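Local atomic coordinates of 6-phospho-beta-d glycosidase (Streptococcus pyogenes, PDB entry 5FOO), a protein that probably hydrolyses 6-phospho-beta-glucosides, as a family 1 glycoside hydrolase whose active-site pocket binds the cyclophellitol-based probe 6-phosphocyclophellitol. Residues L122-A125 with L126-A129; V192-N195 with L196-T200; S318-W321 with Y322-P325; A345-D348 with I349-M353. The protein carries 1 engineered substitution. One frame throughout, in Å; residues are numbered along the deposited sequence.

All four contacts are local and come one after another along a single eight-stranded (beta/alpha)8 barrel. Interactions 1, 2 and 4 lie on helices 124-130, 186-208 and 344-356, in the connections after barrel strands 112-116, 159-161 and 293-297. Interaction 3 belongs to the excursion between strands 302-305 and 324-325 of a small mixed sheet. The centres of interactions 1 and 2 are about 17 Å apart, while those of interactions 1 and 4, on opposite sides of the chain's centre, are about 37 Å apart. No two touch. Interactions 3 and 4 share the connection between strands 293-297 and 362-367; the Leu-196 and Ile-349 side chains (interactions 2 and 4) lie about 14 and 13 Å from the ligand.

Interaction 1: L122-A125 with L126-A129; sequences LPIA and LYQA
Two backbone N-H groups converge on the carbonyl oxygen of Pro-123. Tyr-127 N lies in the carbonyl plane, 3.3 Å from Pro-123 O, and closes the first full turn of helix 124-130. Leu-126 N adds a weak, bent bond to Pro-123 O at 3.0 Å. Pro-123 occupies the N-cap position, and regular helix bonding follows: Gln-128 N bonds to Ile-124 O at 2.9 Å, and Ala-129 N reaches Ala-125 O at the same length.

The side chains close round this first turn. Leu-122 has CG anti to its backbone N (chi1 -178°), and its CD2 meets Tyr-127 CB at 3.9 Å, the two side chains crossing at about a right angle. The proline ring offers CG to Leu-126 CD1, also at 3.9 Å. Farther round, Ile-124 crosses the extended Gln-128 chain at a slant, CG1 3.8 Å from Gln-128 NE2, while Ile-124 CD1 comes obliquely to the Tyr-127 ring.

The helix sits in the connection after barrel strand 112-116, a few residues beyond His-119 of the ligand pocket. Leu-126 packs on Trp-79 and on Val-138 and Leu-141 of helix 136-153; Ile-124 rests on Leu-30 and Tyr-33 of helix 30-37. Most side-chain contacts are apolar, and the hydrogen bonds within this turn run between backbone atoms: the Tyr-127 bond to Pro-123 O starts the helical bonding, the Leu-126 bond is a weak addition, and the leucines and isoleucine bind the helix to its neighbours.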
loop_
_atom_site.group_PDB
_atom_site.type_symbol
_atom_site.label_atom_id
_atom_site.label_comp_id
_atom_site.label_asym_id
_atom_site.label_seq_id
_atom_site.Cartn_x
_atom_site.Cartn_y
_atom_site.Cartn_z
ATOM N N LEU A 122 -8.592 5.744 8.012
ATOM C CA LEU A 122 -8.905 6.315 9.308
ATOM C C LEU A 122 -10.420 6.524 9.454
ATOM O O LEU A 122 -11.089 7.041 8.538
ATOM C CB LEU A 122 -8.137 7.637 9.484
ATOM C CG LEU A 122 -8.344 8.326 10.814
ATOM C CD1 LEU A 122 -7.389 7.782 11.864
ATOM C CD2 LEU A 122 -8.192 9.835 10.683
ATOM N N PRO A 123 -10.995 6.180 10.604
ATOM C CA PRO A 123 -12.390 6.613 10.889
ATOM C C PRO A 123 -12.581 8.141 10.894
ATOM O O PRO A 123 -11.862 8.888 11.610
ATOM C CB PRO A 123 -12.652 6.101 12.296
ATOM C CG PRO A 123 -11.648 5.062 12.555
ATOM C CD PRO A 123 -10.405 5.481 11.755
ATOM N N ILE A 124 -13.539 8.612 10.110
ATOM C CA ILE A 124 -13.915 10.053 10.163
ATOM C C ILE A 124 -14.173 10.534 11.590
ATOM O O ILE A 124 -13.783 11.638 11.930
ATOM C CB ILE A 124 -15.082 10.386 9.202
ATOM C CG1 ILE A 124 -15.208 11.918 8.953
ATOM C CG2 ILE A 124 -16.371 9.812 9.737
ATOM C CD1 ILE A 124 -13.978 12.563 8.313
ATOM N N ALA A 125 -14.725 9.725 12.496
ATOM C CA ALA A 125 -15.027 10.294 13.815
ATOM C C ALA A 125 -13.742 10.691 14.552
ATOM O O ALA A 125 -13.736 11.670 15.322
ATOM C CB ALA A 125 -15.877 9.353 14.690
ATOM N N LEU A 126 -12.651 9.957 14.312
ATOM C CA LEU A 126 -11.342 10.287 14.924
ATOM C C LEU A 126 -10.669 11.475 14.289
ATOM O O LEU A 126 -9.978 12.201 14.972
ATOM C CB LEU A 126 -10.400 9.084 14.953
ATOM C CG LEU A 126 -10.960 7.879 15.729
ATOM C CD1 LEU A 126 -9.938 6.707 15.710
ATOM C CD2 LEU A 126 -11.454 8.287 17.147
ATOM N N TYR A 127 -10.856 11.676 12.987
ATOM C CA TYR A 127 -10.453 12.926 12.371
ATOM C C TYR A 127 -11.202 14.110 12.983
ATOM O O TYR A 127 -10.581 15.057 13.437
ATOM C CB TYR A 127 -10.612 12.936 10.845
ATOM C CG TYR A 127 -10.138 14.276 10.341
ATOM C CD1 TYR A 127 -8.776 14.575 10.302
ATOM C CD2 TYR A 127 -11.061 15.289 9.964
ATOM C CE1 TYR A 127 -8.338 15.818 9.873
ATOM C CE2 TYR A 127 -10.623 16.545 9.529
ATOM C CZ TYR A 127 -9.277 16.803 9.497
ATOM O OH TYR A 127 -8.813 18.013 9.102
ATOM N N GLN A 128 -12.524 14.022 13.056
ATOM C CA GLN A 128 -13.368 15.160 13.565
ATOM C C GLN A 128 -13.064 15.436 15.020
ATOM O O GLN A 128 -12.792 16.550 15.399
ATOM C CB GLN A 128 -14.889 14.880 13.360
ATOM C CG GLN A 128 -15.336 14.937 11.886
ATOM C CD GLN A 128 -16.753 14.399 11.602
ATOM O OE1 GLN A 128 -17.306 13.587 12.343
ATOM N NE2 GLN A 128 -17.284 14.776 10.467
ATOM N N ALA A 129 -13.017 14.407 15.846
ATOM C CA ALA A 129 -12.723 14.597 17.245
ATOM C C ALA A 129 -11.299 15.050 17.596
ATOM O O ALA A 129 -11.112 15.815 18.569
ATOM C CB ALA A 129 -13.079 13.345 18.034
#

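Interaction 2: V192-N195 with L196-T200; sequences VAYN and LALAT
This is a buried, one-turn contact along helix 186-208, in which Val-192 pairs with Leu-196 and Tyr-194 with Leu-198; the helix lies in the connection between barrel strands 159-161 and 218-224. Val-192 and Leu-196 run side by side and point the same way, bringing Val-192 CG1 to 3.8 Å from Leu-196 CD1. With CG beside its own N (chi1 -72°), Leu-196 folds back along the helix, its CG only 3.3 Å from Val-192 O. The second pair is looser: Leu-198 CD2 comes obliquely to the Tyr-194 ring, 4.1 Å from Tyr-194 CE1.

Beneath both pairs runs regular alpha-helical bonding, including Leu-196 N to Val-192 O at 2.8 Å and Leu-198 N to Tyr-194 O at 2.9 Å. In the (beta/alpha)8 barrel of family 1 glycosidases such helices flank the parallel sheet. Here Leu-196 packs on Val-170 of helix 166-174 and on Phe-252 of helix 235-258, while the Tyr-194 ring stacks on Trp-276 and its OH bonds to Glu-282.

Asn-195 OD1 lies at the edge of the Tyr-194 ring, in its plane; the amide is held at both ends, ND2 to Trp-133 O and OD1 to Gln-191 NE2. Leu-196 O is gripped more heavily still. Thr-200 N and Thr-200 OG1 reach it from opposite faces of its plane, OG1 at 2.8 Å from Leu-196 O. His-163 NE2, next in sequence to the ligand-pocket residues Asn-164 and Glu-165, bonds to that same oxygen.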
loop_
_atom_site.group_PDB
_atom_site.type_symbol
_atom_site.label_atom_id
_atom_site.label_comp_id
_atom_site.label_asym_id
_atom_site.label_seq_id
_atom_site.Cartn_x
_atom_site.Cartn_y
_atom_site.Cartn_z
ATOM N N VAL A 192 2.208 14.274 11.201
ATOM C CA VAL A 192 1.544 13.044 10.763
ATOM C C VAL A 192 2.530 11.943 10.366
ATOM O O VAL A 192 2.324 10.792 10.777
ATOM C CB VAL A 192 0.487 13.330 9.679
ATOM C CG1 VAL A 192 -0.033 12.086 8.967
ATOM C CG2 VAL A 192 -0.731 14.014 10.336
ATOM N N ALA A 193 3.588 12.289 9.609
ATOM C CA ALA A 193 4.603 11.334 9.237
ATOM C C ALA A 193 5.298 10.732 10.471
ATOM O O ALA A 193 5.423 9.514 10.570
ATOM C CB ALA A 193 5.606 11.967 8.317
ATOM N N TYR A 194 5.707 11.581 11.422
ATOM C CA TYR A 194 6.273 11.049 12.667
ATOM C C TYR A 194 5.253 10.139 13.389
ATOM O O TYR A 194 5.610 9.058 13.885
ATOM C CB TYR A 194 6.727 12.166 13.597
ATOM C CG TYR A 194 7.124 11.723 14.976
ATOM C CD1 TYR A 194 6.211 11.603 15.959
ATOM C CD2 TYR A 194 8.455 11.435 15.265
ATOM C CE1 TYR A 194 6.585 11.179 17.239
ATOM C CE2 TYR A 194 8.860 11.023 16.525
ATOM C CZ TYR A 194 7.920 10.871 17.504
ATOM O OH TYR A 194 8.341 10.463 18.695
ATOM N N ASN A 195 3.981 10.561 13.411
ATOM C CA ASN A 195 2.984 9.846 14.180
ATOM C C ASN A 195 2.698 8.474 13.546
ATOM O O ASN A 195 2.519 7.487 14.259
ATOM C CB ASN A 195 1.701 10.653 14.353
ATOM C CG ASN A 195 1.846 11.815 15.338
ATOM O OD1 ASN A 195 2.875 11.999 16.024
ATOM N ND2 ASN A 195 0.801 12.612 15.403
ATOM N N LEU A 196 2.722 8.397 12.215
ATOM C CA LEU A 196 2.566 7.102 11.507
ATOM C C LEU A 196 3.708 6.114 11.763
ATOM O O LEU A 196 3.486 4.888 11.961
ATOM C CB LEU A 196 2.357 7.350 10.026
ATOM C CG LEU A 196 0.986 7.935 9.731
ATOM C CD1 LEU A 196 1.006 8.480 8.316
ATOM C CD2 LEU A 196 -0.110 6.905 9.844
ATOM N N ALA A 197 4.921 6.655 11.803
ATOM C CA ALA A 197 6.112 5.871 12.121
ATOM C C ALA A 197 6.116 5.369 13.575
ATOM O O ALA A 197 6.467 4.243 13.811
ATOM C CB ALA A 197 7.354 6.684 11.884
ATOM N N LEU A 198 5.738 6.236 14.498
ATOM C CA LEU A 198 5.563 5.905 15.889
ATOM C C LEU A 198 4.459 4.857 16.063
ATOM O O LEU A 198 4.631 3.913 16.844
ATOM C CB LEU A 198 5.233 7.121 16.737
ATOM C CG LEU A 198 4.913 6.840 18.233
ATOM C CD1 LEU A 198 6.120 6.306 18.968
ATOM C CD2 LEU A 198 4.437 8.110 18.893
ATOM N N ALA A 199 3.345 5.021 15.365
ATOM C CA ALA A 199 2.302 3.989 15.343
ATOM C C ALA A 199 2.787 2.637 14.852
ATOM O O ALA A 199 2.393 1.635 15.376
ATOM C CB ALA A 199 1.125 4.443 14.512
ATOM N N THR A 200 3.643 2.636 13.860
ATOM C CA THR A 200 4.245 1.411 13.343
ATOM C C THR A 200 4.991 0.661 14.479
ATOM O O THR A 200 4.771 -0.541 14.707
ATOM C CB THR A 200 5.192 1.685 12.198
ATOM O OG1 THR A 200 4.523 2.398 11.139
ATOM C CG2 THR A 200 5.723 0.365 11.591
#

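Interaction 3: S318-W321 with Y322-P325; sequences SPEW and YYDP. With EDO (1,2-ethanediol), chain L; EDO (1,2-ethanediol), chain K.
Trp-321 and Tyr-322 lie side by side and point the same way, yet they meet through unlike parts. Trp-321 CB sits over one face of the Tyr-322 ring, 4.1 Å from the ring centroid and 19° off the normal, a CH-pi contact displaced toward the rim. Farther out the roles reverse, and Tyr-322 OH comes to the edge of the indole, near its plane, 3.9 Å from Trp-321 CE3. The main hydrogen bond of that hydroxyl goes elsewhere, to Asp-272 OD2.

Tyr-323 leaves at roughly a right angle to Tyr-322. Its CG stands between the backbone N and the carbonyl carbon (chi1 61°), which swings the ring back over the preceding turn and sets one face across Glu-320 CA. The Glu-320 chain runs obliquely past the ring, with CG 3.9 Å from Tyr-323 CE1 and the carboxylate plane 69° from the ring plane. Pro-319 closes the far end, its CB 3.6 Å from Tyr-323 OH, an oxygen that Asn-248 ND2 holds on helix 235-258.

The backbone underneath is tightly wound. Tyr-322 N bonds to Pro-319 O at 3.0 Å, coming from above the carbonyl plane, and Trp-321 N bonds to Ser-318 O at 3.1 Å. A nearby 1,2-ethanediol, probably from the crystallisation liquor, is modelled too close to Glu-320 O for its place to be trusted. Glu-320 N donates to Ser-318 OG at 2.9 Å, making an ST turn that opens the short 3-10 segment 319-321; from there the chain enters strand 324-325, an outer strand of the small mixed sheet beside strand 302-305.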
loop_
_atom_site.group_PDB
_atom_site.type_symbol
_atom_site.label_atom_id
_atom_site.label_comp_id
_atom_site.label_asym_id
_atom_site.label_seq_id
_atom_site.Cartn_x
_atom_site.Cartn_y
_atom_site.Cartn_z
ATOM N N SER A 318 6.582 22.293 2.055
ATOM C CA SER A 318 6.402 21.151 1.189
ATOM C C SER A 318 7.785 20.572 0.837
ATOM O O SER A 318 8.732 21.315 0.687
ATOM C CB SER A 318 5.672 21.535 -0.110
ATOM O OG SER A 318 5.903 20.535 -1.064
ATOM N N PRO A 319 7.896 19.234 0.678
ATOM C CA PRO A 319 9.155 18.634 0.200
ATOM C C PRO A 319 9.530 19.118 -1.186
ATOM O O PRO A 319 10.728 19.193 -1.523
ATOM C CB PRO A 319 8.855 17.097 0.224
ATOM C CG PRO A 319 7.353 16.991 0.208
ATOM C CD PRO A 319 6.859 18.230 0.960
ATOM N N GLU A 320 8.514 19.507 -1.957
ATOM C CA GLU A 320 8.672 20.084 -3.297
ATOM C C GLU A 320 9.253 21.494 -3.380
ATOM O O GLU A 320 9.476 22.020 -4.495
ATOM C CB GLU A 320 7.362 19.983 -4.113
ATOM C CG GLU A 320 6.893 18.534 -4.278
ATOM C CD GLU A 320 5.980 18.279 -5.477
ATOM O OE1 GLU A 320 5.398 19.221 -6.038
ATOM O OE2 GLU A 320 5.809 17.098 -5.845
ATOM N N TRP A 321 9.577 22.074 -2.244
ATOM C CA TRP A 321 10.488 23.204 -2.208
ATOM C C TRP A 321 11.825 22.818 -2.796
ATOM O O TRP A 321 12.505 23.689 -3.240
ATOM C CB TRP A 321 10.829 23.652 -0.774
ATOM C CG TRP A 321 9.734 24.408 0.052
ATOM C CD1 TRP A 321 8.423 24.551 -0.252
ATOM C CD2 TRP A 321 9.935 25.076 1.317
ATOM N NE1 TRP A 321 7.789 25.285 0.742
ATOM C CE2 TRP A 321 8.705 25.622 1.703
ATOM C CE3 TRP A 321 11.050 25.285 2.131
ATOM C CZ2 TRP A 321 8.544 26.360 2.901
ATOM C CZ3 TRP A 321 10.894 25.990 3.325
ATOM C CH2 TRP A 321 9.646 26.503 3.703
ATOM N N TYR A 322 12.253 21.547 -2.697
ATOM C CA TYR A 322 13.596 21.158 -3.083
ATOM C C TYR A 322 13.677 20.379 -4.401
ATOM O O TYR A 322 14.779 19.987 -4.792
ATOM C CB TYR A 322 14.266 20.362 -1.950
ATOM C CG TYR A 322 14.363 21.160 -0.691
ATOM C CD1 TYR A 322 15.255 22.193 -0.587
ATOM C CD2 TYR A 322 13.453 20.965 0.356
ATOM C CE1 TYR A 322 15.295 23.000 0.550
ATOM C CE2 TYR A 322 13.497 21.734 1.515
ATOM C CZ TYR A 322 14.411 22.772 1.608
ATOM O OH TYR A 322 14.489 23.559 2.758
ATOM N N TYR A 323 12.549 20.124 -5.066
ATOM C CA TYR A 323 12.579 19.405 -6.336
ATOM C C TYR A 323 11.243 19.580 -7.031
ATOM O O TYR A 323 10.282 19.808 -6.375
ATOM C CB TYR A 323 12.863 17.878 -6.112
ATOM C CG TYR A 323 11.832 17.142 -5.258
ATOM C CD1 TYR A 323 10.684 16.604 -5.830
ATOM C CD2 TYR A 323 11.980 17.049 -3.872
ATOM C CE1 TYR A 323 9.674 15.973 -5.049
ATOM C CE2 TYR A 323 10.993 16.422 -3.066
ATOM C CZ TYR A 323 9.858 15.869 -3.668
ATOM O OH TYR A 323 8.932 15.248 -2.906
ATOM N N ASP A 324 11.239 19.419 -8.353
ATOM C CA ASP A 324 10.077 19.350 -9.179
ATOM C C ASP A 324 10.055 17.972 -9.848
ATOM O O ASP A 324 11.106 17.383 -10.083
ATOM C CB ASP A 324 10.152 20.359 -10.376
ATOM C CG ASP A 324 10.042 21.833 -9.962
ATOM O OD1 ASP A 324 9.901 22.151 -8.773
ATOM O OD2 ASP A 324 10.155 22.684 -10.862
ATOM N N PRO A 325 8.866 17.498 -10.215
ATOM C CA PRO A 325 8.750 16.339 -11.084
ATOM C C PRO A 325 9.426 16.586 -12.401
ATOM O O PRO A 325 9.363 17.695 -12.897
ATOM C CB PRO A 325 7.231 16.220 -11.294
ATOM C CG PRO A 325 6.650 16.775 -10.068
ATOM C CD PRO A 325 7.575 17.903 -9.655
HETATM C C1 EDO L . 6.946 21.054 -8.180
HETATM O O1 EDO L . 6.144 21.801 -9.148
HETATM C C2 EDO L . 7.521 21.967 -7.082
HETATM O O2 EDO L . 8.908 21.770 -6.648
HETATM C C1 EDO K . 9.268 25.133 -5.704
HETATM O O1 EDO K . 10.478 25.561 -5.013
HETATM C C2 EDO K . 8.053 25.238 -4.777
HETATM O O2 EDO K . 7.135 24.193 -5.141
#

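Interaction 4: A345-D348 with I349-M353; sequences AVYD and IAIKM
Ile-351 lays its CG1 over one face of the ring of Tyr-347, the residue one turn before it, in a CH-pi contact on helix 344-356 of the (beta/alpha)8 barrel. CG1 stands 3.7 Å from the ring centroid, 19° off the normal and shifted toward the hydroxyl-bearing end of the ring, so that Ile-351 CG1 is 3.5 Å from Tyr-347 CZ. The terminal CD1 reaches on to the hydroxyl, 3.6 Å from Tyr-347 OH. Two torsions create the overlap: Tyr-347 carries CG beside its carbonyl carbon (chi1 173°), leaning the ring toward the next turn, while Ile-351 turns CG1 back beside its own N, 3.4 Å from Tyr-347 O.

The backbone sets the spacing of the pair. Ile-351 N bonds to Tyr-347 O at 2.9 Å, and Ile-349 N likewise bonds to Ala-345 O. Ile-349 CG1 also rests against Ala-345 O, at 3.3 Å.

Outside the turn, Lys-402 of helix 387-405 makes a cation-pi contact with the Tyr-347 ring, and Tyr-399 of that helix packs on the same side chain. Toward the barrel, Ile-349 touches Leu-296 of strand 293-297, and Ala-350 touches Trp-362 of strand 362-367, the strand that carries Glu-366 of the ligand pocket. Ser-408 OG is hydrogen-bonded to Ala-350 O, which ties the helix to the chain just past helix 387-405. Asp-348 OD2 is hydrogen-bonded to Tyr-229 OH, and the backbone O of Asp-348 accepts from Lys-352 N at 3.0 Å.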
loop_
_atom_site.group_PDB
_atom_site.type_symbol
_atom_site.label_atom_id
_atom_site.label_comp_id
_atom_site.label_asym_id
_atom_site.label_seq_id
_atom_site.Cartn_x
_atom_site.Cartn_y
_atom_site.Cartn_z
ATOM N N ALA A 345 13.305 -0.252 -12.696
ATOM C CA ALA A 345 13.287 0.250 -11.326
ATOM C C ALA A 345 13.129 -0.861 -10.278
ATOM O O ALA A 345 13.566 -0.711 -9.145
ATOM C CB ALA A 345 12.186 1.305 -11.127
ATOM N N VAL A 346 12.466 -1.954 -10.639
ATOM C CA VAL A 346 12.334 -3.096 -9.698
ATOM C C VAL A 346 13.668 -3.677 -9.295
ATOM O O VAL A 346 13.849 -4.012 -8.151
ATOM C CB VAL A 346 11.501 -4.186 -10.281
ATOM C CG1 VAL A 346 11.460 -5.411 -9.327
ATOM C CG2 VAL A 346 10.095 -3.668 -10.531
ATOM N N TYR A 347 14.598 -3.778 -10.250
ATOM C CA TYR A 347 15.947 -4.239 -9.983
ATOM C C TYR A 347 16.632 -3.244 -9.083
ATOM O O TYR A 347 17.218 -3.618 -8.039
ATOM C CB TYR A 347 16.725 -4.419 -11.305
ATOM C CG TYR A 347 18.193 -4.747 -11.134
ATOM C CD1 TYR A 347 18.648 -6.060 -10.832
ATOM C CD2 TYR A 347 19.136 -3.769 -11.273
ATOM C CE1 TYR A 347 20.009 -6.340 -10.688
ATOM C CE2 TYR A 347 20.473 -4.036 -11.088
ATOM C CZ TYR A 347 20.892 -5.308 -10.812
ATOM O OH TYR A 347 22.230 -5.435 -10.658
ATOM N N ASP A 348 16.520 -1.952 -9.411
ATOM C CA ASP A 348 17.130 -0.926 -8.536
ATOM C C ASP A 348 16.645 -0.989 -7.093
ATOM O O ASP A 348 17.443 -0.815 -6.186
ATOM C CB ASP A 348 16.961 0.510 -9.072
ATOM C CG ASP A 348 17.691 0.728 -10.427
ATOM O OD1 ASP A 348 18.675 0.042 -10.739
ATOM O OD2 ASP A 348 17.248 1.574 -11.209
ATOM N N ILE A 349 15.348 -1.203 -6.893
ATOM C CA ILE A 349 14.795 -1.399 -5.550
ATOM C C ILE A 349 15.452 -2.653 -4.875
ATOM O O ILE A 349 15.797 -2.652 -3.693
ATOM C CB ILE A 349 13.279 -1.562 -5.660
ATOM C CG1 ILE A 349 12.620 -0.173 -5.987
ATOM C CG2 ILE A 349 12.668 -2.111 -4.414
ATOM C CD1 ILE A 349 11.155 -0.290 -6.387
ATOM N N ALA A 350 15.601 -3.705 -5.656
ATOM C CA ALA A 350 16.131 -4.969 -5.131
ATOM C C ALA A 350 17.569 -4.798 -4.669
ATOM O O ALA A 350 17.915 -5.267 -3.584
ATOM C CB ALA A 350 15.991 -6.076 -6.176
ATOM N N ILE A 351 18.350 -4.047 -5.447
ATOM C CA ILE A 351 19.748 -3.758 -5.129
ATOM C C ILE A 351 19.850 -2.853 -3.902
ATOM O O ILE A 351 20.782 -2.987 -3.060
ATOM C CB ILE A 351 20.448 -3.164 -6.376
ATOM C CG1 ILE A 351 20.482 -4.191 -7.532
ATOM C CG2 ILE A 351 21.863 -2.637 -6.097
ATOM C CD1 ILE A 351 21.174 -5.479 -7.188
ATOM N N LYS A 352 18.902 -1.926 -3.774
ATOM C CA LYS A 352 18.891 -1.020 -2.628
ATOM C C LYS A 352 18.650 -1.815 -1.361
ATOM O O LYS A 352 19.235 -1.529 -0.364
ATOM C CB LYS A 352 17.734 0.003 -2.801
ATOM C CG LYS A 352 17.764 1.186 -1.873
ATOM C CD LYS A 352 18.630 2.313 -2.422
ATOM C CE LYS A 352 18.856 3.373 -1.339
ATOM N NZ LYS A 352 19.810 4.410 -1.799
ATOM N N MET A 353 17.701 -2.752 -1.397
ATOM C CA MET A 353 17.394 -3.611 -0.231
ATOM C C MET A 353 18.637 -4.408 0.165
ATOM O O MET A 353 19.024 -4.468 1.356
ATOM C CB MET A 353 16.235 -4.554 -0.529
ATOM C CG MET A 353 14.878 -3.883 -0.468
ATOM S SD MET A 353 14.565 -3.155 1.152
ATOM C CE MET A 353 14.681 -4.495 2.299
#